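Local structure of DegQ (Legionella fallonii, 3PV2) at residues B[143-148]-B[237-242]; B[283-288]-B[303-308]; B[380-385]-B[443-448]; B[409-414]-B[436-441]. The protein is a chaperone-protease of the HtrA family that probably cleaves misfolded proteins with a trypsin-like domain and forms large 12-subunit assemblies. One frame throughout, in Å; residues are numbered along the deposited sequence.

Contact 1 of 4, residues B[143-148]-B[237-242]; sequences GDSDKL and IPINMV
Asp144 OD1 is gripped from the two faces of its carboxylate plane. From one face comes the side-chain amide of Asn240, with ND2 2.7 Å from Asp144 OD1. From the other comes the backbone of the same loop, with Asp146 N 2.8 Å from Asp144 OD1. This second bond closes an Asx turn. The carboxylate and amide planes are inclined by 26°, and Asn240 ND2 lies 34° out of the carboxylate plane, on the anti side. Asp146 OD2 makes a weak bond to Asn240 ND2, its carboxylate almost square to the amide. ND2 thus serves Asp144 strongly and Asp146 weakly, and its N-H groups may offset some of the acidic charge. Asn240 OD1 takes a bond from Ser145 N, so both ends of the amide have a partner in the loop, though the bond at OD1 is weak. Ser145 OG lies between its own backbone N and carbonyl carbon (chi1 53°), which points it at the helix start. There it accepts from Asn240 N at 3.1 Å. Ser145 OG also rests on Pro238 CB at 3.5 Å, and Ile239 CG2 packs on Gly143 O. Pro238 is the N-cap residue of helix 239-252, which follows the last strand of the second barrel. The arrangement ties the loop before strand 153-158 to this helix, which probably corresponds to the closing helix of trypsin-like double-barrel domains.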
loop_
_atom_site.group_PDB
_atom_site.type_symbol
_atom_site.label_atom_id
_atom_site.label_comp_id
_atom_site.label_asym_id
_atom_site.label_seq_id
_atom_site.Cartn_x
_atom_site.Cartn_y
_atom_site.Cartn_z
ATOM N N GLY B 143 -29.436 51.512 1.998
ATOM C CA GLY B 143 -28.994 52.116 3.237
ATOM C C GLY B 143 -27.571 52.615 3.199
ATOM O O GLY B 143 -26.902 52.640 2.145
ATOM N N ASP B 144 -27.122 53.040 4.366
ATOM C CA ASP B 144 -25.773 53.522 4.546
ATOM C C ASP B 144 -25.043 52.540 5.427
ATOM O O ASP B 144 -25.304 52.478 6.644
ATOM C CB ASP B 144 -25.820 54.895 5.227
ATOM C CG ASP B 144 -24.429 55.497 5.487
ATOM O OD1 ASP B 144 -23.388 54.884 5.184
ATOM O OD2 ASP B 144 -24.394 56.634 5.994
ATOM N N SER B 145 -24.122 51.791 4.834
ATOM C CA SER B 145 -23.363 50.790 5.571
ATOM C C SER B 145 -22.349 51.396 6.545
ATOM O O SER B 145 -21.806 50.678 7.426
ATOM C CB SER B 145 -22.626 49.848 4.619
ATOM O OG SER B 145 -21.834 50.568 3.695
ATOM N N ASP B 146 -22.061 52.693 6.412
ATOM C CA ASP B 146 -21.172 53.321 7.395
ATOM C C ASP B 146 -21.803 53.431 8.781
ATOM O O ASP B 146 -21.068 53.558 9.760
ATOM C CB ASP B 146 -20.686 54.701 6.950
ATOM C CG ASP B 146 -19.666 54.637 5.797
ATOM O OD1 ASP B 146 -18.891 53.648 5.706
ATOM O OD2 ASP B 146 -19.630 55.605 4.995
ATOM N N LYS B 147 -23.139 53.410 8.853
ATOM C CA LYS B 147 -23.901 53.562 10.129
ATOM C C LYS B 147 -24.059 52.224 10.917
ATOM O O LYS B 147 -24.474 52.186 12.105
ATOM C CB LYS B 147 -25.281 54.177 9.807
ATOM C CG LYS B 147 -25.495 55.693 10.115
ATOM C CD LYS B 147 -24.549 56.602 9.368
ATOM C CE LYS B 147 -25.127 58.043 9.185
ATOM N NZ LYS B 147 -25.374 58.690 10.518
ATOM N N LEU B 148 -23.675 51.128 10.274
ATOM C CA LEU B 148 -23.737 49.806 10.879
ATOM C C LEU B 148 -22.839 49.615 12.068
ATOM O O LEU B 148 -21.640 49.848 11.947
ATOM C CB LEU B 148 -23.286 48.749 9.907
ATOM C CG LEU B 148 -24.209 48.341 8.768
ATOM C CD1 LEU B 148 -23.434 47.201 8.097
ATOM C CD2 LEU B 148 -25.559 47.862 9.312
ATOM N N ILE B 237 -20.435 42.302 1.444
ATOM C CA ILE B 237 -19.684 43.439 0.938
ATOM C C ILE B 237 -20.521 44.679 1.201
ATOM O O ILE B 237 -21.677 44.714 0.812
ATOM C CB ILE B 237 -19.428 43.293 -0.561
ATOM C CG1 ILE B 237 -18.694 41.957 -0.811
ATOM C CG2 ILE B 237 -18.603 44.503 -1.111
ATOM C CD1 ILE B 237 -19.020 41.363 -2.183
ATOM N N PRO B 238 -19.990 45.659 1.960
ATOM C CA PRO B 238 -20.858 46.757 2.404
ATOM C C PRO B 238 -21.384 47.610 1.258
ATOM O O PRO B 238 -20.687 47.857 0.283
ATOM C CB PRO B 238 -19.964 47.605 3.333
ATOM C CG PRO B 238 -18.563 47.163 3.071
ATOM C CD PRO B 238 -18.584 45.861 2.321
ATOM N N ILE B 239 -22.626 48.020 1.375
ATOM C CA ILE B 239 -23.326 48.546 0.250
ATOM C C ILE B 239 -22.691 49.848 -0.267
ATOM O O ILE B 239 -22.736 50.120 -1.465
ATOM C CB ILE B 239 -24.798 48.790 0.590
ATOM C CG1 ILE B 239 -25.612 49.090 -0.656
ATOM C CG2 ILE B 239 -24.905 49.935 1.530
ATOM C CD1 ILE B 239 -25.615 47.995 -1.630
ATOM N N ASN B 240 -22.106 50.646 0.626
ATOM C CA ASN B 240 -21.567 51.950 0.197
ATOM C C ASN B 240 -20.442 51.757 -0.816
ATOM O O ASN B 240 -20.381 52.432 -1.830
ATOM C CB ASN B 240 -21.064 52.744 1.389
ATOM C CG ASN B 240 -22.165 53.365 2.188
ATOM O OD1 ASN B 240 -23.367 53.167 1.948
ATOM N ND2 ASN B 240 -21.758 54.162 3.145
ATOM N N MET B 241 -19.575 50.799 -0.550
ATOM C CA MET B 241 -18.611 50.399 -1.532
ATOM C C MET B 241 -19.278 49.811 -2.765
ATOM O O MET B 241 -18.846 50.097 -3.898
ATOM C CB MET B 241 -17.708 49.362 -0.948
ATOM C CG MET B 241 -16.539 49.061 -1.794
ATOM S SD MET B 241 -15.600 47.754 -0.992
ATOM C CE MET B 241 -16.021 46.399 -2.083
ATOM N N VAL B 242 -20.316 49.000 -2.564
ATOM C CA VAL B 242 -21.031 48.442 -3.704
ATOM C C VAL B 242 -21.558 49.537 -4.646
ATOM O O VAL B 242 -21.332 49.449 -5.823
ATOM C CB VAL B 242 -22.173 47.498 -3.293
ATOM C CG1 VAL B 242 -22.980 47.083 -4.515
ATOM C CG2 VAL B 242 -21.579 46.309 -2.588
#

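Contact 2 of 4, residues B[283-288]-B[303-308]; sequences GALVSQ and GDIITQ
Val286 CG2 lies beside its backbone N, with CG1 anti to that N (chi1 174°), and Ile306 CG1 is likewise set beside its own N (chi1 -70°). These settings turn the two branches to each other, and Val286 CG2 meets Ile306 CD1 at 3.7 Å. On the other face Leu285, with CG anti to its backbone N, brings CD1 to Ile305 CD1 at 3.6 Å. Ala284 packs on Ile306, on the same side as Val286.

The backbones run antiparallel. Ala284 and Ile306 form a hydrogen-bonded pair, with Ile306 N 2.7 Å from Ala284 O and Ala284 N 3.0 Å from Ile306 O. Leu285 and Ile305 form the next, non-hydrogen-bonded pair. They turn their backbone groups to the flanking strands, where they bond to Gln265 and Glu338. Val286 N then reaches Asp304 O at 2.8 Å, nearly along the C=O axis (176°). Gly303 N closes the series on Val286 O, also at 2.8 Å. At the far end Gly283 CA lies 3.3 Å from Ile306 O and packs on Ile305 CG2.

The carboxylate of Asp304 is spent away from this pairing, in a salt bridge to Arg339 and a bond to Lys301 N. Leu285 also packs on Tyr447 of the second subunit. The strand pair belongs to the sheet of the first PDZ domain. The side chains that meet across the contact are apolar. This implies a contact held by main-chain bonds and hydrophobic packing rather than by charge.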
loop_
_atom_site.group_PDB
_atom_site.type_symbol
_atom_site.label_atom_id
_atom_site.label_comp_id
_atom_site.label_asym_id
_atom_site.label_seq_id
_atom_site.Cartn_x
_atom_site.Cartn_y
_atom_site.Cartn_z
ATOM N N GLY B 283 -9.180 59.240 12.460
ATOM C CA GLY B 283 -8.653 59.435 11.148
ATOM C C GLY B 283 -7.764 58.270 10.804
ATOM O O GLY B 283 -7.792 57.283 11.524
ATOM N N ALA B 284 -7.066 58.387 9.673
ATOM C CA ALA B 284 -6.144 57.378 9.163
ATOM C C ALA B 284 -4.704 57.867 9.346
ATOM O O ALA B 284 -4.377 58.941 8.874
ATOM C CB ALA B 284 -6.412 57.106 7.665
ATOM N N LEU B 285 -3.854 57.081 9.972
ATOM C CA LEU B 285 -2.487 57.496 10.221
ATOM C C LEU B 285 -1.656 57.138 9.031
ATOM O O LEU B 285 -1.665 56.007 8.589
ATOM C CB LEU B 285 -1.988 56.768 11.424
ATOM C CG LEU B 285 -0.514 56.801 11.801
ATOM C CD1 LEU B 285 -0.063 58.229 11.922
ATOM C CD2 LEU B 285 -0.255 56.065 13.121
ATOM N N VAL B 286 -0.939 58.102 8.483
ATOM C CA VAL B 286 -0.099 57.807 7.339
ATOM C C VAL B 286 1.235 57.224 7.833
ATOM O O VAL B 286 2.004 57.854 8.609
ATOM C CB VAL B 286 0.173 59.042 6.550
ATOM C CG1 VAL B 286 1.200 58.714 5.441
ATOM C CG2 VAL B 286 -1.067 59.562 5.912
ATOM N N SER B 287 1.540 55.988 7.436
ATOM C CA SER B 287 2.827 55.374 7.901
ATOM C C SER B 287 3.973 55.447 6.934
ATOM O O SER B 287 5.102 55.170 7.295
ATOM C CB SER B 287 2.607 53.898 8.216
ATOM O OG SER B 287 1.926 53.212 7.178
ATOM N N GLN B 288 3.680 55.762 5.684
ATOM C CA GLN B 288 4.722 55.959 4.691
ATOM C C GLN B 288 4.186 56.673 3.497
ATOM O O GLN B 288 3.084 56.477 3.172
ATOM C CB GLN B 288 5.306 54.610 4.298
ATOM C CG GLN B 288 5.402 54.209 2.880
ATOM C CD GLN B 288 5.980 52.775 2.655
ATOM O OE1 GLN B 288 6.008 52.321 1.520
ATOM N NE2 GLN B 288 6.477 52.104 3.698
ATOM N N GLY B 303 3.179 60.275 9.454
ATOM C CA GLY B 303 2.797 60.851 10.753
ATOM C C GLY B 303 1.586 61.763 10.623
ATOM O O GLY B 303 0.965 62.104 11.625
ATOM N N ASP B 304 1.304 62.234 9.414
ATOM C CA ASP B 304 0.074 62.869 9.145
ATOM C C ASP B 304 -1.144 61.967 9.443
ATOM O O ASP B 304 -1.125 60.764 9.195
ATOM C CB ASP B 304 -0.032 63.324 7.675
ATOM C CG ASP B 304 0.930 64.414 7.307
ATOM O OD1 ASP B 304 1.683 64.952 8.166
ATOM O OD2 ASP B 304 0.946 64.740 6.096
ATOM N N ILE B 305 -2.216 62.578 9.925
ATOM C CA ILE B 305 -3.469 61.872 10.096
ATOM C C ILE B 305 -4.454 62.408 9.041
ATOM O O ILE B 305 -4.816 63.624 9.071
ATOM C CB ILE B 305 -4.053 62.157 11.478
ATOM C CG1 ILE B 305 -3.079 61.846 12.625
ATOM C CG2 ILE B 305 -5.350 61.343 11.709
ATOM C CD1 ILE B 305 -2.732 60.510 12.655
ATOM N N ILE B 306 -4.956 61.525 8.182
ATOM C CA ILE B 306 -5.884 61.933 7.181
ATOM C C ILE B 306 -7.262 62.023 7.788
ATOM O O ILE B 306 -7.735 61.056 8.376
ATOM C CB ILE B 306 -5.930 60.941 5.994
ATOM C CG1 ILE B 306 -4.642 61.006 5.186
ATOM C CG2 ILE B 306 -7.161 61.257 5.142
ATOM C CD1 ILE B 306 -4.375 59.719 4.316
ATOM N N THR B 307 -7.879 63.183 7.746
ATOM C CA THR B 307 -9.254 63.318 8.292
ATOM C C THR B 307 -10.360 63.484 7.233
ATOM O O THR B 307 -11.565 63.414 7.549
ATOM C CB THR B 307 -9.330 64.456 9.278
ATOM O OG1 THR B 307 -8.949 65.661 8.617
ATOM C CG2 THR B 307 -8.383 64.209 10.412
ATOM N N GLN B 308 -9.967 63.676 5.985
ATOM C CA GLN B 308 -10.892 63.870 4.893
ATOM C C GLN B 308 -10.233 63.674 3.542
ATOM O O GLN B 308 -9.131 64.219 3.260
ATOM C CB GLN B 308 -11.436 65.293 4.874
ATOM C CG GLN B 308 -12.852 65.371 4.316
ATOM C CD GLN B 308 -13.488 66.802 4.381
ATOM O OE1 GLN B 308 -13.786 67.431 3.331
ATOM N NE2 GLN B 308 -13.695 67.297 5.591
#

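Contact 3 of 4, residues B[380-385]-B[443-448]; sequences PPHGNV and PGSMYL
His382 brings the CE1 corner of its imidazole to Pro443 O, 3.1 Å from it. His382 NE2 lies 3.6 Å from Pro443 CA. Gly444 N sits at the ring edge, in its plane. CG of His382 lies beside the backbone N (chi1 -53°), which swings the ring over to segment 443-448. NE2 is held by Gly442 O, just before that segment, and this bond helps to set the ring's rotation. Pro381 CD lies over the rim of one face of the His382 ring, 4.0 Å above the plane. Pro381 follows a cis peptide bond. Its CD also meets Pro443 CB at 4.5 Å, a loose apolar touch between two proline rings. No hydrogen bond joins the two segments directly.

The patch lies at the surface. His382 packs on Gln288 of the third subunit, and Tyr447 N bonds to Gln265 of that subunit. Within the chain, the contact brings the turn between strands 370-378 and 384-393 against the turn that joins strand 435-441 to strand 444-450.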
loop_
_atom_site.group_PDB
_atom_site.type_symbol
_atom_site.label_atom_id
_atom_site.label_comp_id
_atom_site.label_asym_id
_atom_site.label_seq_id
_atom_site.Cartn_x
_atom_site.Cartn_y
_atom_site.Cartn_z
ATOM N N PRO B 380 38.004 35.343 0.123
ATOM C CA PRO B 380 38.840 34.380 -0.638
ATOM C C PRO B 380 38.103 33.780 -1.830
ATOM O O PRO B 380 36.987 33.368 -1.681
ATOM C CB PRO B 380 39.140 33.274 0.393
ATOM C CG PRO B 380 38.415 33.635 1.583
ATOM C CD PRO B 380 38.043 35.068 1.559
ATOM N N PRO B 381 38.753 33.680 -3.001
ATOM C CA PRO B 381 40.161 33.955 -3.301
ATOM C C PRO B 381 40.369 35.344 -3.892
ATOM O O PRO B 381 41.419 35.590 -4.485
ATOM C CB PRO B 381 40.484 32.899 -4.367
ATOM C CG PRO B 381 39.104 32.472 -4.946
ATOM C CD PRO B 381 38.053 33.268 -4.230
ATOM N N HIS B 382 39.400 36.248 -3.731
ATOM C CA HIS B 382 39.500 37.562 -4.382
ATOM C C HIS B 382 40.324 38.593 -3.595
ATOM O O HIS B 382 40.521 39.693 -4.071
ATOM C CB HIS B 382 38.139 38.186 -4.574
ATOM C CG HIS B 382 37.144 37.317 -5.270
ATOM N ND1 HIS B 382 37.171 37.089 -6.630
ATOM C CD2 HIS B 382 36.026 36.701 -4.802
ATOM C CE1 HIS B 382 36.140 36.323 -6.956
ATOM N NE2 HIS B 382 35.423 36.092 -5.867
ATOM N N GLY B 383 40.745 38.291 -2.378
ATOM C CA GLY B 383 41.376 39.307 -1.517
ATOM C C GLY B 383 40.366 40.249 -0.908
ATOM O O GLY B 383 39.250 39.871 -0.718
ATOM N N ASN B 384 40.761 41.480 -0.636
ATOM C CA ASN B 384 39.859 42.443 -0.096
ATOM C C ASN B 384 38.851 43.027 -1.178
ATOM O O ASN B 384 39.264 43.689 -2.134
ATOM C CB ASN B 384 40.586 43.567 0.586
ATOM C CG ASN B 384 39.611 44.350 1.487
ATOM O OD1 ASN B 384 38.664 43.740 2.018
ATOM N ND2 ASN B 384 39.766 45.661 1.592
ATOM N N VAL B 385 37.579 42.675 -1.065
ATOM C CA VAL B 385 36.528 43.076 -2.006
ATOM C C VAL B 385 35.834 44.329 -1.470
ATOM O O VAL B 385 35.253 44.283 -0.380
ATOM C CB VAL B 385 35.538 41.933 -2.224
ATOM C CG1 VAL B 385 34.390 42.383 -3.098
ATOM C CG2 VAL B 385 36.254 40.786 -2.943
ATOM N N PRO B 443 33.061 32.721 -6.328
ATOM C CA PRO B 443 34.501 32.720 -6.596
ATOM C C PRO B 443 34.831 33.298 -7.940
ATOM O O PRO B 443 36.021 33.463 -8.236
ATOM C CB PRO B 443 34.867 31.219 -6.572
ATOM C CG PRO B 443 33.624 30.529 -7.060
ATOM C CD PRO B 443 32.426 31.475 -6.785
ATOM N N GLY B 444 33.806 33.631 -8.743
ATOM C CA GLY B 444 34.072 34.145 -10.091
ATOM C C GLY B 444 33.586 35.584 -10.294
ATOM O O GLY B 444 33.232 36.268 -9.375
ATOM N N SER B 445 33.591 36.036 -11.519
ATOM C CA SER B 445 33.284 37.415 -11.838
ATOM C C SER B 445 32.770 37.419 -13.230
ATOM O O SER B 445 33.089 36.532 -13.995
ATOM C CB SER B 445 34.548 38.252 -11.739
ATOM O OG SER B 445 34.892 38.566 -10.387
ATOM N N MET B 446 32.044 38.455 -13.593
ATOM C CA MET B 446 31.725 38.705 -14.969
ATOM C C MET B 446 31.365 40.154 -15.271
ATOM O O MET B 446 30.898 40.874 -14.385
ATOM C CB MET B 446 30.607 37.821 -15.479
ATOM C CG MET B 446 29.351 37.894 -14.681
ATOM S SD MET B 446 28.239 36.570 -15.346
ATOM C CE MET B 446 29.024 36.214 -16.934
ATOM N N TYR B 447 31.559 40.528 -16.538
ATOM C CA TYR B 447 31.112 41.801 -16.998
ATOM C C TYR B 447 29.685 41.713 -17.578
ATOM O O TYR B 447 29.414 40.773 -18.297
ATOM C CB TYR B 447 32.043 42.389 -18.078
ATOM C CG TYR B 447 33.333 42.928 -17.533
ATOM C CD1 TYR B 447 33.428 44.261 -17.119
ATOM C CD2 TYR B 447 34.507 42.149 -17.547
ATOM C CE1 TYR B 447 34.612 44.782 -16.626
ATOM C CE2 TYR B 447 35.686 42.646 -17.093
ATOM C CZ TYR B 447 35.762 43.980 -16.634
ATOM O OH TYR B 447 36.959 44.506 -16.236
ATOM N N LEU B 448 28.813 42.687 -17.270
ATOM C CA LEU B 448 27.406 42.617 -17.732
ATOM C C LEU B 448 27.119 43.989 -18.261
ATOM O O LEU B 448 27.630 44.950 -17.721
ATOM C CB LEU B 448 26.566 42.443 -16.486
ATOM C CG LEU B 448 26.141 41.067 -16.038
ATOM C CD1 LEU B 448 26.713 39.915 -16.829
ATOM C CD2 LEU B 448 26.060 40.939 -14.563
#

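Contact 4 of 4, residues B[409-414]-B[436-441]; sequences IIISAN and LVQVLR
Ser412 OG donates to Gln438 OE1 at 3.0 Å, meeting it on a lone pair in the plane of the amide carbonyl. Gln438 reaches it with an extended chain (chi1 -177°). Beside this bond Ile411 CD1 lies 3.7 Å from Gln438 CD. Ile411 CD1 also comes suspiciously close to Leu440 CD1, whose placing is doubtful. On the other face of the sheet Ile410 CG1 packs on Val439 CG1 at 4.0 Å.

The backbone sets these groups in place. Ile409 and Leu440 form an antiparallel hydrogen-bonded pair, with Leu440 N 2.8 Å from Ile409 O. Ile411 N donates to Gln438 O at 3.0 Å. At the other end Asn414 N bonds to Leu436 O at 2.8 Å, and Leu436 N returns a bond to Asn414 OD1 at 3.0 Å. A side chain thus continues the pairing past the end of strand 409-413.

Farther out, Asn414 OD1 also accepts from Lys431, while its ND2 binds Glu430. Gln438 NE2 donates to Ser287 O of the third subunit, so the amide serves both the strand pair and the subunit interface. Helix 421-428 packs on the face of Ile410 and Ala413 through Leu424. The strands belong to the curled antiparallel sheet, with this helix against one face, as in the PDZ fold, here the second such domain of the chain.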
loop_
_atom_site.group_PDB
_atom_site.type_symbol
_atom_site.label_atom_id
_atom_site.label_comp_id
_atom_site.label_asym_id
_atom_site.label_seq_id
_atom_site.Cartn_x
_atom_site.Cartn_y
_atom_site.Cartn_z
ATOM N N ILE B 409 28.308 41.340 -6.074
ATOM C CA ILE B 409 28.974 42.521 -5.680
ATOM C C ILE B 409 29.428 43.274 -6.906
ATOM O O ILE B 409 30.217 42.751 -7.708
ATOM C CB ILE B 409 30.234 42.281 -4.785
ATOM C CG1 ILE B 409 29.964 41.301 -3.616
ATOM C CG2 ILE B 409 30.773 43.616 -4.257
ATOM C CD1 ILE B 409 28.791 41.589 -2.823
ATOM N N ILE B 410 28.958 44.515 -7.074
ATOM C CA ILE B 410 29.437 45.403 -8.121
ATOM C C ILE B 410 30.747 46.050 -7.708
ATOM O O ILE B 410 30.812 46.839 -6.752
ATOM C CB ILE B 410 28.458 46.460 -8.450
ATOM C CG1 ILE B 410 27.187 45.801 -8.977
ATOM C CG2 ILE B 410 28.970 47.407 -9.584
ATOM C CD1 ILE B 410 25.951 46.815 -8.965
ATOM N N ILE B 411 31.802 45.626 -8.378
ATOM C CA ILE B 411 33.142 46.095 -8.020
ATOM C C ILE B 411 33.746 47.130 -8.966
ATOM O O ILE B 411 34.700 47.786 -8.590
ATOM C CB ILE B 411 34.127 44.946 -7.841
ATOM C CG1 ILE B 411 34.304 44.186 -9.132
ATOM C CG2 ILE B 411 33.641 43.989 -6.755
ATOM C CD1 ILE B 411 35.679 43.287 -9.048
ATOM N N SER B 412 33.125 47.374 -10.129
ATOM C CA SER B 412 33.504 48.446 -10.991
ATOM C C SER B 412 32.360 48.731 -11.890
ATOM O O SER B 412 31.445 47.917 -12.099
ATOM C CB SER B 412 34.786 48.059 -11.763
ATOM O OG SER B 412 34.495 47.256 -12.949
ATOM N N ALA B 413 32.286 49.972 -12.325
ATOM C CA ALA B 413 31.226 50.389 -13.196
ATOM C C ALA B 413 31.878 51.348 -14.220
ATOM O O ALA B 413 32.618 52.254 -13.841
ATOM C CB ALA B 413 30.084 51.106 -12.443
ATOM N N ASN B 414 31.578 51.130 -15.489
ATOM C CA ASN B 414 32.263 51.823 -16.614
ATOM C C ASN B 414 33.743 51.936 -16.360
ATOM O O ASN B 414 34.323 52.996 -16.522
ATOM C CB ASN B 414 31.669 53.194 -16.836
ATOM C CG ASN B 414 30.163 53.135 -17.273
ATOM O OD1 ASN B 414 29.699 52.107 -17.773
ATOM N ND2 ASN B 414 29.416 54.237 -17.060
ATOM N N LEU B 436 28.195 49.484 -17.950
ATOM C CA LEU B 436 29.001 48.301 -17.872
ATOM C C LEU B 436 29.342 48.022 -16.425
ATOM O O LEU B 436 29.920 48.870 -15.757
ATOM C CB LEU B 436 30.278 48.498 -18.679
ATOM C CG LEU B 436 31.238 47.312 -18.590
ATOM C CD1 LEU B 436 30.656 46.226 -19.419
ATOM C CD2 LEU B 436 32.672 47.759 -19.069
ATOM N N VAL B 437 28.906 46.882 -15.892
ATOM C CA VAL B 437 29.204 46.554 -14.464
ATOM C C VAL B 437 30.040 45.276 -14.420
ATOM O O VAL B 437 29.934 44.377 -15.289
ATOM C CB VAL B 437 27.979 46.380 -13.620
ATOM C CG1 VAL B 437 27.073 47.565 -13.818
ATOM C CG2 VAL B 437 27.201 45.210 -14.111
ATOM N N GLN B 438 31.046 45.293 -13.574
ATOM C CA GLN B 438 31.764 44.091 -13.284
ATOM C C GLN B 438 31.257 43.550 -11.959
ATOM O O GLN B 438 31.314 44.240 -10.944
ATOM C CB GLN B 438 33.268 44.390 -13.137
ATOM C CG GLN B 438 34.085 43.165 -12.894
ATOM C CD GLN B 438 35.562 43.478 -12.751
ATOM O OE1 GLN B 438 35.914 44.643 -12.566
ATOM N NE2 GLN B 438 36.424 42.437 -12.694
ATOM N N VAL B 439 30.740 42.316 -11.968
ATOM C CA VAL B 439 30.156 41.725 -10.766
ATOM C C VAL B 439 30.964 40.558 -10.288
ATOM O O VAL B 439 31.445 39.762 -11.103
ATOM C CB VAL B 439 28.669 41.263 -10.928
ATOM C CG1 VAL B 439 27.624 42.480 -11.105
ATOM C CG2 VAL B 439 28.459 40.217 -11.980
ATOM N N LEU B 440 31.131 40.426 -8.968
ATOM C CA LEU B 440 31.760 39.263 -8.383
ATOM C C LEU B 440 30.603 38.413 -7.905
ATOM O O LEU B 440 29.672 38.914 -7.260
ATOM C CB LEU B 440 32.616 39.682 -7.190
ATOM C CG LEU B 440 34.146 39.623 -7.234
ATOM C CD1 LEU B 440 34.796 40.217 -8.515
ATOM C CD2 LEU B 440 34.784 40.164 -5.978
ATOM N N ARG B 441 30.676 37.114 -8.186
ATOM C CA ARG B 441 29.638 36.211 -7.785
ATOM C C ARG B 441 30.345 34.945 -7.266
ATOM O O ARG B 441 30.953 34.193 -8.041
ATOM C CB ARG B 441 28.745 35.861 -8.994
ATOM C CG ARG B 441 27.760 34.676 -8.674
ATOM C CD ARG B 441 26.581 34.525 -9.693
ATOM N NE ARG B 441 26.093 35.833 -10.194
ATOM C CZ ARG B 441 25.376 35.998 -11.289
ATOM N NH1 ARG B 441 25.094 34.947 -12.056
ATOM N NH2 ARG B 441 24.980 37.229 -11.648
#

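From the N terminus, contact 1 comes first. It closes a long loop that holds most of the second barrel of the protease domain. Contact 2 follows in series and closes a short loop with a helix in the first PDZ domain. Contacts 3 and 4 lie in the second PDZ domain. Contact 4 is nested inside the loop closed by contact 3, and their centres are 9 Å apart. Strands 435-441 and 444-450 join them, with Met446 O 2.8 Å from Val439 N. Contacts 1 and 3 lie about 61 Å apart between centres, on opposite sides of the chain's centre. Contacts 2, 3 and 4 also meet neighbouring subunits.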